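Local coordinates for protein hydrolase, haloacid dehalogenase-like family (Pseudomonas syringae pv. tomato, PDB 3S6J) that belongs to the haloacid dehalogenase-like hydrolases, binds calcium in the crystal and may act as a sugar phosphatase, this chain being its hydrolase part, at residues E[48-53]-E[173-178]; E[95-100]-E[127-132]; E[109-114]-E[136-141]; E[188-193]-E[210-215]. One frame throughout, in Å; residues are numbered along the deposited sequence.

Contact 1: E[48-53]-E[173-178]; sequences IGMSGG and AIWDML
The selenomethionine side chain of Met50 lies over one face of the Trp175 indole, and this Met-aromatic contact carries most of the apolar meeting between 48-53 and 173-178. Its methyl does the closest touching: CE sits 3.4 Å from the centroid of the six-membered ring, 20° off the normal, a CH-pi approach. The selenium stands behind it, with SE 4.5 Å from the same centroid and nearly above it. A bend at chi3 (146°) turns CE back onto the ring, while Met50 CG covers the five-membered part, 3.9 Å from Trp175 CG. On the opposite face Ile174 CG2 rests toward the rim, leaving the indole held between two aliphatic groups.

The ring edge meets a carbonyl oxygen. Ile48 O lies in the indole plane, 3.4 Å from Trp175 CD1, and also reaches the methyl of Ala173, with O to CB 3.5 Å. This oxygen is hydrogen-bonded to the Tyr195 hydroxyl, and Trp175 NE1 donates to the carbonyl of Arg46, which helps to fix the rotation of the ring. Within 173-178, Asp176 OD1 accepts from Ala173 N through its anti lone pair, while OD2 forms a salt bridge with Lys147.

Ala173 follows the calcium ligand Asp172. Residues 48-53 belong to the helical region between strands 18-19 and 91-92, probably the cap; its meeting with the core beside the metal site is as in capped haloacid dehalogenase-like enzymes.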
loop_
_atom_site.group_PDB
_atom_site.type_symbol
_atom_site.label_atom_id
_atom_site.label_comp_id
_atom_site.label_asym_id
_atom_site.label_seq_id
_atom_site.Cartn_x
_atom_site.Cartn_y
_atom_site.Cartn_z
ATOM N N ILE E 48 6.405 7.125 -2.348
ATOM C CA ILE E 48 6.979 7.264 -1.013
ATOM C C ILE E 48 8.407 6.706 -0.998
ATOM O O ILE E 48 8.651 5.541 -1.357
ATOM C CB ILE E 48 6.082 6.596 0.067
ATOM C CG1 ILE E 48 4.687 7.229 0.052
ATOM C CG2 ILE E 48 6.706 6.719 1.456
ATOM C CD1 ILE E 48 4.654 8.726 0.394
ATOM N N GLY E 49 9.348 7.554 -0.593
ATOM C CA GLY E 49 10.760 7.220 -0.641
ATOM C C GLY E 49 11.531 8.198 -1.521
ATOM O O GLY E 49 12.737 8.365 -1.344
HETATM N N MSE E 50 10.850 8.829 -2.478
HETATM C CA MSE E 50 11.420 9.985 -3.191
HETATM C C MSE E 50 11.396 11.188 -2.273
HETATM O O MSE E 50 10.566 11.250 -1.367
HETATM C CB MSE E 50 10.600 10.349 -4.425
HETATM C CG MSE E 50 10.482 9.275 -5.480
HETATM SE SE MSE E 50 9.830 10.081 -7.135
HETATM C CE MSE E 50 10.790 8.995 -8.435
ATOM N N SER E 51 12.283 12.155 -2.490
ATOM C CA SER E 51 12.161 13.382 -1.714
ATOM C C SER E 51 10.941 14.111 -2.249
ATOM O O SER E 51 10.606 13.975 -3.425
ATOM C CB SER E 51 13.412 14.257 -1.807
ATOM O OG SER E 51 13.436 14.952 -3.037
ATOM N N GLY E 52 10.271 14.864 -1.385
ATOM C CA GLY E 52 9.050 15.549 -1.765
ATOM C C GLY E 52 9.083 16.269 -3.111
ATOM O O GLY E 52 8.095 16.246 -3.856
ATOM N N GLY E 53 10.203 16.923 -3.418
ATOM C CA GLY E 53 10.319 17.709 -4.635
ATOM C C GLY E 53 10.157 16.870 -5.885
ATOM O O GLY E 53 9.403 17.224 -6.790
ATOM N N ALA E 173 11.568 0.563 -0.665
ATOM C CA ALA E 173 10.982 1.161 -1.854
ATOM C C ALA E 173 11.822 0.955 -3.123
ATOM O O ALA E 173 13.054 0.833 -3.082
ATOM C CB ALA E 173 10.687 2.649 -1.608
ATOM N N ILE E 174 11.123 0.884 -4.247
ATOM C CA ILE E 174 11.725 0.912 -5.569
ATOM C C ILE E 174 12.865 1.933 -5.561
ATOM O O ILE E 174 13.969 1.673 -6.032
ATOM C CB ILE E 174 10.621 1.300 -6.601
ATOM C CG1 ILE E 174 9.814 0.055 -7.017
ATOM C CG2 ILE E 174 11.196 1.999 -7.797
ATOM C CD1 ILE E 174 8.473 0.414 -7.732
ATOM N N TRP E 175 12.590 3.088 -4.965
ATOM C CA TRP E 175 13.522 4.208 -4.955
ATOM C C TRP E 175 14.828 3.952 -4.223
ATOM O O TRP E 175 15.849 4.441 -4.658
ATOM C CB TRP E 175 12.807 5.461 -4.440
ATOM C CG TRP E 175 11.440 5.498 -5.021
ATOM C CD1 TRP E 175 10.263 5.367 -4.355
ATOM C CD2 TRP E 175 11.110 5.583 -6.416
ATOM N NE1 TRP E 175 9.218 5.401 -5.240
ATOM C CE2 TRP E 175 9.709 5.533 -6.514
ATOM C CE3 TRP E 175 11.865 5.706 -7.590
ATOM C CZ2 TRP E 175 9.033 5.609 -7.743
ATOM C CZ3 TRP E 175 11.199 5.795 -8.808
ATOM C CH2 TRP E 175 9.794 5.739 -8.872
ATOM N N ASP E 176 14.794 3.178 -3.134
ATOM C CA ASP E 176 16.013 2.745 -2.428
ATOM C C ASP E 176 16.846 1.810 -3.289
ATOM O O ASP E 176 18.071 1.910 -3.327
ATOM C CB ASP E 176 15.673 1.988 -1.125
ATOM C CG ASP E 176 14.983 2.859 -0.087
ATOM O OD1 ASP E 176 13.757 2.712 0.067
ATOM O OD2 ASP E 176 15.656 3.670 0.591
HETATM N N MSE E 177 16.172 0.880 -3.960
HETATM C CA MSE E 177 16.844 -0.108 -4.790
HETATM C C MSE E 177 17.474 0.543 -6.018
HETATM O O MSE E 177 18.627 0.272 -6.353
HETATM C CB MSE E 177 15.873 -1.223 -5.206
HETATM C CG MSE E 177 15.319 -2.048 -4.050
HETATM SE SE MSE E 177 16.765 -2.764 -2.917
HETATM C CE MSE E 177 16.666 -1.477 -1.467
ATOM N N LEU E 178 16.694 1.395 -6.676
ATOM C CA LEU E 178 17.173 2.204 -7.780
ATOM C C LEU E 178 18.436 2.997 -7.382
ATOM O O LEU E 178 19.482 2.889 -8.043
ATOM C CB LEU E 178 16.051 3.144 -8.250
ATOM C CG LEU E 178 15.291 2.830 -9.555
ATOM C CD1 LEU E 178 15.291 1.382 -9.967
ATOM C CD2 LEU E 178 13.873 3.372 -9.529
#

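Contact 2: E[95-100]-E[127-132]; sequences GAVELL and ALKLDI
Leu128 CD2 and the methyl of Ala96 meet at 4.0 Å, at the start of a largely apolar seam between helix 96-105 and the turn 127-132. One helical turn further on, Leu100 CD1 faces Leu130 CD1, again at 4.0 Å, with the two leucine side chains inclined to each other and meeting through one methyl apiece. Beside the first of these pairs, Val97 offers its CG2 branch, placed anti to the carbonyl carbon with CG1 anti to the backbone N (chi1 162°). That methyl lies 4.2 Å from Leu128 CD2 and is also approached by the ammonium end of Lys129, with CG2 to NZ 4.0 Å; the lysine chain runs across the valine at about a right angle.

The turn owes its shape to a Schellman motif that closes helix 118-127. Lys129, with positive phi, is the C-prime residue, and Leu130 N turns back to Leu125 O; past this helix end Leu128 and Leu130 both face helix 96-105. Bent at chi2 (82°), the Lys129 side chain curls over the helix end, and NZ donates to Ala127 O at 2.8 Å, tilted 22° from the carbonyl plane. Such a lysine would be expected to complement the partial negative charge of the helix C-terminus.

In the second shell, Leu128 also packs on Leu13 and Leu17 of the loops near strand 8-11, and Leu100 on Phe11 of that strand. From the helix 212-217 side, Pro212 touches Ala96. At its own start, helix 96-105 has Gly95 in the N-cap position, and Leu99 N bonds back to Gly95 O at 2.7 Å.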
loop_
_atom_site.group_PDB
_atom_site.type_symbol
_atom_site.label_atom_id
_atom_site.label_comp_id
_atom_site.label_asym_id
_atom_site.label_seq_id
_atom_site.Cartn_x
_atom_site.Cartn_y
_atom_site.Cartn_z
ATOM N N GLY E 95 11.885 -6.427 14.879
ATOM C CA GLY E 95 13.273 -6.763 14.647
ATOM C C GLY E 95 14.154 -5.567 14.421
ATOM O O GLY E 95 15.375 -5.692 14.402
ATOM N N ALA E 96 13.525 -4.405 14.233
ATOM C CA ALA E 96 14.228 -3.176 13.862
ATOM C C ALA E 96 15.277 -2.768 14.884
ATOM O O ALA E 96 16.436 -2.521 14.545
ATOM C CB ALA E 96 13.236 -2.050 13.669
ATOM N N VAL E 97 14.861 -2.655 16.135
ATOM C CA VAL E 97 15.792 -2.306 17.197
ATOM C C VAL E 97 16.786 -3.445 17.401
ATOM O O VAL E 97 17.998 -3.220 17.445
ATOM C CB VAL E 97 15.051 -1.994 18.516
ATOM C CG1 VAL E 97 16.010 -2.065 19.685
ATOM C CG2 VAL E 97 14.380 -0.622 18.437
ATOM N N GLU E 98 16.275 -4.668 17.500
ATOM C CA GLU E 98 17.145 -5.821 17.696
ATOM C C GLU E 98 18.209 -5.952 16.618
ATOM O O GLU E 98 19.339 -6.362 16.916
ATOM C CB GLU E 98 16.355 -7.120 17.771
ATOM C CG GLU E 98 17.251 -8.338 17.941
ATOM C CD GLU E 98 16.458 -9.595 18.205
ATOM O OE1 GLU E 98 15.224 -9.518 18.064
ATOM O OE2 GLU E 98 17.055 -10.652 18.560
ATOM N N LEU E 99 17.858 -5.618 15.371
ATOM C CA LEU E 99 18.826 -5.661 14.268
ATOM C C LEU E 99 19.913 -4.633 14.521
ATOM O O LEU E 99 21.103 -4.921 14.379
ATOM C CB LEU E 99 18.155 -5.408 12.912
ATOM C CG LEU E 99 19.071 -5.389 11.673
ATOM C CD1 LEU E 99 19.881 -6.696 11.549
ATOM C CD2 LEU E 99 18.299 -5.099 10.373
ATOM N N LEU E 100 19.509 -3.430 14.912
ATOM C CA LEU E 100 20.482 -2.359 15.130
ATOM C C LEU E 100 21.400 -2.703 16.297
ATOM O O LEU E 100 22.614 -2.525 16.209
ATOM C CB LEU E 100 19.787 -1.020 15.356
ATOM C CG LEU E 100 19.108 -0.425 14.117
ATOM C CD1 LEU E 100 18.275 0.790 14.497
ATOM C CD2 LEU E 100 20.146 -0.075 13.029
ATOM N N ALA E 127 10.386 6.475 17.656
ATOM C CA ALA E 127 9.794 5.148 17.734
ATOM C C ALA E 127 10.856 4.081 17.948
ATOM O O ALA E 127 10.560 2.996 18.412
ATOM C CB ALA E 127 8.989 4.846 16.481
ATOM N N LEU E 128 12.093 4.386 17.582
ATOM C CA LEU E 128 13.195 3.463 17.803
ATOM C C LEU E 128 13.968 3.909 19.024
ATOM O O LEU E 128 15.086 3.462 19.247
ATOM C CB LEU E 128 14.145 3.458 16.606
ATOM C CG LEU E 128 13.579 3.162 15.216
ATOM C CD1 LEU E 128 14.592 3.566 14.151
ATOM C CD2 LEU E 128 13.207 1.699 15.092
ATOM N N LYS E 129 13.367 4.798 19.808
ATOM C CA LYS E 129 14.039 5.432 20.941
ATOM C C LYS E 129 15.495 5.746 20.603
ATOM O O LYS E 129 16.410 5.328 21.316
ATOM C CB LYS E 129 13.955 4.552 22.189
ATOM C CG LYS E 129 12.640 3.791 22.329
ATOM C CD LYS E 129 12.657 2.516 21.480
ATOM C CE LYS E 129 11.277 1.872 21.366
ATOM N NZ LYS E 129 11.190 0.951 20.194
ATOM N N LEU E 130 15.704 6.459 19.497
ATOM C CA LEU E 130 17.035 6.931 19.115
ATOM C C LEU E 130 17.059 8.458 19.003
ATOM O O LEU E 130 16.099 9.095 18.536
ATOM C CB LEU E 130 17.501 6.302 17.794
ATOM C CG LEU E 130 17.819 4.799 17.688
ATOM C CD1 LEU E 130 18.102 4.413 16.242
ATOM C CD2 LEU E 130 18.984 4.360 18.579
ATOM N N ASP E 131 18.171 9.047 19.423
ATOM C CA ASP E 131 18.348 10.487 19.340
ATOM C C ASP E 131 19.111 10.826 18.060
ATOM O O ASP E 131 20.250 10.408 17.876
ATOM C CB ASP E 131 19.096 10.979 20.578
ATOM C CG ASP E 131 19.278 12.480 20.604
ATOM O OD1 ASP E 131 19.421 13.089 19.525
ATOM O OD2 ASP E 131 19.286 13.051 21.716
ATOM N N ILE E 132 18.463 11.575 17.175
ATOM C CA ILE E 132 19.047 11.893 15.884
ATOM C C ILE E 132 20.528 12.262 16.006
ATOM O O ILE E 132 21.393 11.539 15.497
ATOM C CB ILE E 132 18.271 13.005 15.151
ATOM C CG1 ILE E 132 18.874 13.225 13.755
ATOM C CG2 ILE E 132 18.256 14.292 15.981
ATOM C CD1 ILE E 132 18.080 14.169 12.847
#

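Contact 3: E[109-114]-E[136-141]; sequences KWCIAT and NIVTRD
Ile112 O is gripped by Val138 N, in a hydrogen bond of 2.8 Å tilted 23° from the carbonyl plane, and by a CA-H...O contact from Ile137, with CA to O 3.2 Å. At its amide end Ile112 N donates to Asn136 O at 2.8 Å, nearly straight at 168°. One residue of strand 110-113 thus clasps the two peptides that flank Ile137, the ordinary pattern of a parallel bridge. Thr114 N continues it with a longer bond to Val138 O, 3.2 Å.

Side chains follow the two sheet faces. Ile112 and Ile137 lie on the face covered by helix 118-127. They touch through Ile112 CG2 and Ile137 CD1, 3.7 Å apart, and the extended Ile137 chain, with CG1 anti to the backbone N (chi1 178°), brings that methyl there. Further along, the CG2 methyls of Thr114 and Thr139 lie side by side at 4.0 Å. On the other face Cys111 SG approaches Val138 CG2, under helix 151-160.

These strands are joined through helix 118-127 as a beta-alpha-beta unit of the Rossmann-like core. At the strand end Thr114 OG1 is hydrogen-bonded to Gly116 N and Ala113 O accepts from Lys147. With peptide groups doing the polar work and mostly apolar groups on both faces, the polar backbone is satisfied inside the sheet, and the strand end at Thr114 is placed close to the calcium site.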
loop_
_atom_site.group_PDB
_atom_site.type_symbol
_atom_site.label_atom_id
_atom_site.label_comp_id
_atom_site.label_asym_id
_atom_site.label_seq_id
_atom_site.Cartn_x
_atom_site.Cartn_y
_atom_site.Cartn_z
ATOM N N LYS E 109 29.320 -1.385 11.014
ATOM C CA LYS E 109 28.951 0.020 10.894
ATOM C C LYS E 109 27.656 0.193 10.101
ATOM O O LYS E 109 27.459 -0.465 9.074
ATOM C CB LYS E 109 30.049 0.801 10.173
ATOM C CG LYS E 109 31.454 0.612 10.702
ATOM C CD LYS E 109 32.457 0.907 9.581
ATOM C CE LYS E 109 33.824 1.343 10.098
ATOM N NZ LYS E 109 34.638 0.223 10.674
ATOM N N TRP E 110 26.789 1.096 10.562
ATOM C CA TRP E 110 25.565 1.417 9.830
ATOM C C TRP E 110 25.216 2.891 9.895
ATOM O O TRP E 110 25.548 3.596 10.851
ATOM C CB TRP E 110 24.374 0.592 10.322
ATOM C CG TRP E 110 24.084 0.752 11.790
ATOM C CD1 TRP E 110 24.602 0.009 12.808
ATOM C CD2 TRP E 110 23.216 1.718 12.400
ATOM N NE1 TRP E 110 24.110 0.444 14.009
ATOM C CE2 TRP E 110 23.256 1.492 13.789
ATOM C CE3 TRP E 110 22.407 2.749 11.906
ATOM C CZ2 TRP E 110 22.511 2.256 14.699
ATOM C CZ3 TRP E 110 21.664 3.512 12.810
ATOM C CH2 TRP E 110 21.725 3.257 14.192
ATOM N N CYS E 111 24.530 3.343 8.857
ATOM C CA CYS E 111 24.070 4.712 8.771
ATOM C C CYS E 111 22.630 4.717 8.285
ATOM O O CYS E 111 22.227 3.852 7.510
ATOM C CB CYS E 111 24.947 5.502 7.800
ATOM S SG CYS E 111 24.628 7.277 7.789
ATOM N N ILE E 112 21.850 5.690 8.747
ATOM C CA ILE E 112 20.489 5.828 8.255
ATOM C C ILE E 112 20.506 6.850 7.141
ATOM O O ILE E 112 21.248 7.822 7.207
ATOM C CB ILE E 112 19.502 6.181 9.379
ATOM C CG1 ILE E 112 19.196 4.917 10.182
ATOM C CG2 ILE E 112 18.226 6.812 8.810
ATOM C CD1 ILE E 112 18.545 5.177 11.524
ATOM N N ALA E 113 19.732 6.591 6.090
ATOM C CA ALA E 113 19.680 7.475 4.923
ATOM C C ALA E 113 18.245 7.608 4.432
ATOM O O ALA E 113 17.667 6.644 3.911
ATOM C CB ALA E 113 20.584 6.956 3.810
ATOM N N THR E 114 17.683 8.809 4.600
ATOM C CA THR E 114 16.268 9.068 4.332
ATOM C C THR E 114 16.064 10.278 3.408
ATOM O O THR E 114 16.809 11.259 3.484
ATOM C CB THR E 114 15.477 9.277 5.667
ATOM O OG1 THR E 114 14.114 9.611 5.377
ATOM C CG2 THR E 114 16.091 10.401 6.507
ATOM N N ASN E 136 24.460 7.807 13.336
ATOM C CA ASN E 136 24.863 8.073 11.961
ATOM C C ASN E 136 23.640 8.159 11.058
ATOM O O ASN E 136 22.975 7.156 10.792
ATOM C CB ASN E 136 25.796 6.967 11.465
ATOM C CG ASN E 136 27.211 7.099 12.010
ATOM O OD1 ASN E 136 27.634 8.168 12.455
ATOM N ND2 ASN E 136 27.958 6.013 11.948
ATOM N N ILE E 137 23.332 9.363 10.599
ATOM C CA ILE E 137 22.172 9.570 9.746
ATOM C C ILE E 137 22.392 10.701 8.751
ATOM O O ILE E 137 23.028 11.710 9.063
ATOM C CB ILE E 137 20.897 9.855 10.572
ATOM C CG1 ILE E 137 19.707 10.112 9.645
ATOM C CG2 ILE E 137 21.110 11.044 11.502
ATOM C CD1 ILE E 137 18.378 10.153 10.369
ATOM N N VAL E 138 21.870 10.508 7.544
ATOM C CA VAL E 138 21.865 11.539 6.515
ATOM C C VAL E 138 20.422 11.814 6.126
ATOM O O VAL E 138 19.626 10.885 5.987
ATOM C CB VAL E 138 22.654 11.095 5.268
ATOM C CG1 VAL E 138 22.436 12.058 4.144
ATOM C CG2 VAL E 138 24.132 11.015 5.588
ATOM N N THR E 139 20.081 13.090 5.973
ATOM C CA THR E 139 18.740 13.476 5.560
ATOM C C THR E 139 18.769 14.281 4.267
ATOM O O THR E 139 19.835 14.642 3.763
ATOM C CB THR E 139 18.004 14.280 6.670
ATOM O OG1 THR E 139 18.586 15.584 6.802
ATOM C CG2 THR E 139 18.111 13.567 7.987
ATOM N N ARG E 140 17.583 14.553 3.735
ATOM C CA ARG E 140 17.422 15.320 2.508
ATOM C C ARG E 140 18.083 16.686 2.641
ATOM O O ARG E 140 18.588 17.246 1.671
ATOM C CB ARG E 140 15.930 15.483 2.215
ATOM C CG ARG E 140 15.604 16.517 1.175
ATOM C CD ARG E 140 15.867 15.991 -0.223
ATOM N NE ARG E 140 15.735 17.064 -1.202
ATOM C CZ ARG E 140 16.739 17.854 -1.549
ATOM N NH1 ARG E 140 17.930 17.673 -0.995
ATOM N NH2 ARG E 140 16.560 18.818 -2.448
ATOM N N ASP E 141 18.080 17.217 3.858
ATOM C CA ASP E 141 18.734 18.489 4.132
ATOM C C ASP E 141 20.257 18.378 4.040
ATOM O O ASP E 141 20.965 19.381 4.114
ATOM C CB ASP E 141 18.323 19.004 5.511
ATOM C CG ASP E 141 16.809 19.140 5.661
ATOM O OD1 ASP E 141 16.141 19.590 4.697
ATOM O OD2 ASP E 141 16.285 18.806 6.750
#

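Contact 4: E[188-193]-E[210-215]; sequences VGLLSG and EDPLDL
Val188 opens the contact, its CG1 lying 4.3 Å from Leu215 CD1 on the first turn of helix 212-217. Leu190 takes the central place, and its two branches part: CD1 meets Leu215 CD2 at 4.1 Å, while CD2 turns to the proline ring, 4.1 Å from Pro212 CD. Both partners run at about a right angle to the leucine, and its CG rests on the backbone at Asp211 CA. With CG anti to the backbone N (chi1 165°), Leu215 reaches toward the strand.

Leu191 comes next and lays its CB 3.6 Å from the carbonyl oxygen of Glu210, its CG and CD1 passing alongside Glu210 CA. At Ser192 the CB also nears Glu210 O, at 3.7 Å, whereas OG is hydrogen-bonded to Gly15 O, in the loop that carries the calcium ligand Asp14.

The opposing turn is held by its own carboxylates. Asp211 is the N-cap: its OD1 accepts from Asp214 N, 3.0 Å, met nearly head-on. In return Asp214 OD2 accepts from Glu210 N at 2.9 Å, almost straight at 177°. Glu210 OE1 and Asp211 OD2 both form salt bridges with Arg43 of the second subunit, whose Trp42 packs on Leu191. The chemistry implies two tasks for one turn: apolar groups join strand 186-190 to the capped helix 212-217, and its acidic groups contribute salt bridges to the subunit interface.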
loop_
_atom_site.group_PDB
_atom_site.type_symbol
_atom_site.label_atom_id
_atom_site.label_comp_id
_atom_site.label_asym_id
_atom_site.label_seq_id
_atom_site.Cartn_x
_atom_site.Cartn_y
_atom_site.Cartn_z
ATOM N N VAL E 188 18.908 -4.604 -0.907
ATOM C CA VAL E 188 18.064 -5.614 -0.280
ATOM C C VAL E 188 16.749 -4.941 0.098
ATOM O O VAL E 188 16.751 -3.862 0.713
ATOM C CB VAL E 188 18.740 -6.204 0.970
ATOM C CG1 VAL E 188 17.736 -6.954 1.830
ATOM C CG2 VAL E 188 19.887 -7.121 0.556
ATOM N N GLY E 189 15.633 -5.558 -0.290
ATOM C CA GLY E 189 14.335 -4.931 -0.127
ATOM C C GLY E 189 13.487 -5.562 0.963
ATOM O O GLY E 189 13.561 -6.780 1.176
ATOM N N LEU E 190 12.691 -4.731 1.636
ATOM C CA LEU E 190 11.760 -5.163 2.686
ATOM C C LEU E 190 10.321 -4.900 2.256
ATOM O O LEU E 190 10.017 -3.852 1.656
ATOM C CB LEU E 190 12.027 -4.406 3.988
ATOM C CG LEU E 190 13.061 -4.934 4.992
ATOM C CD1 LEU E 190 14.278 -5.480 4.315
ATOM C CD2 LEU E 190 13.435 -3.890 6.073
ATOM N N LEU E 191 9.432 -5.834 2.585
ATOM C CA LEU E 191 8.017 -5.711 2.255
ATOM C C LEU E 191 7.256 -4.763 3.194
ATOM O O LEU E 191 6.072 -4.475 2.969
ATOM C CB LEU E 191 7.346 -7.091 2.266
ATOM C CG LEU E 191 7.969 -8.179 1.375
ATOM C CD1 LEU E 191 7.184 -9.487 1.518
ATOM C CD2 LEU E 191 7.998 -7.721 -0.093
ATOM N N SER E 192 7.935 -4.270 4.229
ATOM C CA SER E 192 7.261 -3.541 5.309
ATOM C C SER E 192 6.781 -2.124 4.929
ATOM O O SER E 192 6.040 -1.481 5.693
ATOM C CB SER E 192 8.119 -3.526 6.583
ATOM O OG SER E 192 9.476 -3.234 6.303
ATOM N N GLY E 193 7.189 -1.657 3.751
ATOM C CA GLY E 193 6.724 -0.380 3.222
ATOM C C GLY E 193 5.577 -0.538 2.234
ATOM O O GLY E 193 5.166 0.411 1.565
ATOM N N GLU E 210 10.660 -9.901 4.551
ATOM C CA GLU E 210 9.436 -9.287 5.050
ATOM C C GLU E 210 9.680 -7.976 5.766
ATOM O O GLU E 210 9.044 -6.957 5.464
ATOM C CB GLU E 210 8.696 -10.233 5.971
ATOM C CG GLU E 210 8.178 -11.436 5.233
ATOM C CD GLU E 210 7.372 -12.346 6.119
ATOM O OE1 GLU E 210 7.570 -12.308 7.353
ATOM O OE2 GLU E 210 6.533 -13.099 5.580
ATOM N N ASP E 211 10.602 -8.020 6.717
ATOM C CA ASP E 211 10.795 -6.937 7.655
ATOM C C ASP E 211 12.181 -7.113 8.309
ATOM O O ASP E 211 12.923 -8.016 7.939
ATOM C CB ASP E 211 9.620 -6.880 8.659
ATOM C CG ASP E 211 9.390 -8.217 9.390
ATOM O OD1 ASP E 211 10.357 -9.002 9.501
ATOM O OD2 ASP E 211 8.252 -8.490 9.844
ATOM N N PRO E 212 12.562 -6.210 9.232
ATOM C CA PRO E 212 13.927 -6.313 9.769
ATOM C C PRO E 212 14.191 -7.649 10.458
ATOM O O PRO E 212 15.307 -8.150 10.369
ATOM C CB PRO E 212 14.006 -5.154 10.768
ATOM C CG PRO E 212 12.975 -4.157 10.257
ATOM C CD PRO E 212 11.870 -4.982 9.668
ATOM N N LEU E 213 13.175 -8.225 11.100
ATOM C CA LEU E 213 13.344 -9.496 11.793
ATOM C C LEU E 213 13.643 -10.574 10.773
ATOM O O LEU E 213 14.529 -11.416 10.979
ATOM C CB LEU E 213 12.102 -9.869 12.610
ATOM C CG LEU E 213 12.121 -11.169 13.441
ATOM C CD1 LEU E 213 13.178 -11.129 14.537
ATOM C CD2 LEU E 213 10.754 -11.450 14.078
ATOM N N ASP E 214 12.905 -10.552 9.669
ATOM C CA ASP E 214 13.091 -11.571 8.650
ATOM C C ASP E 214 14.494 -11.440 8.088
ATOM O O ASP E 214 15.198 -12.430 7.890
ATOM C CB ASP E 214 12.049 -11.452 7.539
ATOM C CG ASP E 214 12.055 -12.656 6.619
ATOM O OD1 ASP E 214 12.600 -13.708 7.056
ATOM O OD2 ASP E 214 11.529 -12.550 5.476
ATOM N N LEU E 215 14.903 -10.197 7.853
ATOM C CA LEU E 215 16.241 -9.926 7.348
ATOM C C LEU E 215 17.298 -10.384 8.357
ATOM O O LEU E 215 18.297 -11.009 7.994
ATOM C CB LEU E 215 16.386 -8.434 7.054
ATOM C CG LEU E 215 17.782 -7.857 6.846
ATOM C CD1 LEU E 215 18.533 -8.590 5.769
ATOM C CD2 LEU E 215 17.646 -6.405 6.486
#

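Overall arrangement
Contacts 2 and 3 lie within the chain loop closed by contact 1, and their segments alternate: helix 96-105, strand 110-113, the turn 127-132, then strand 137-138. They touch where Leu100 CD2 meets Trp110 CE2 at 3.6 Å. Contact 4 comes later in sequence and reaches the same parallel sheet as contact 3, their centres about 18 Å apart. Leu99 CD2 joins contact 2 to it at Leu215 CD2, 4.2 Å, and the selenomethionine Met177 packs contact 1 on strand 186-190. Contact 1 stands beside the calcium site of Asp12, Asp14 and Asp172; the Thr114 side chain of contact 3 is about 7 Å from a bound calcium ion, whereas contact 2 lies farther out, the Leu128 side chain about 12 Å from one.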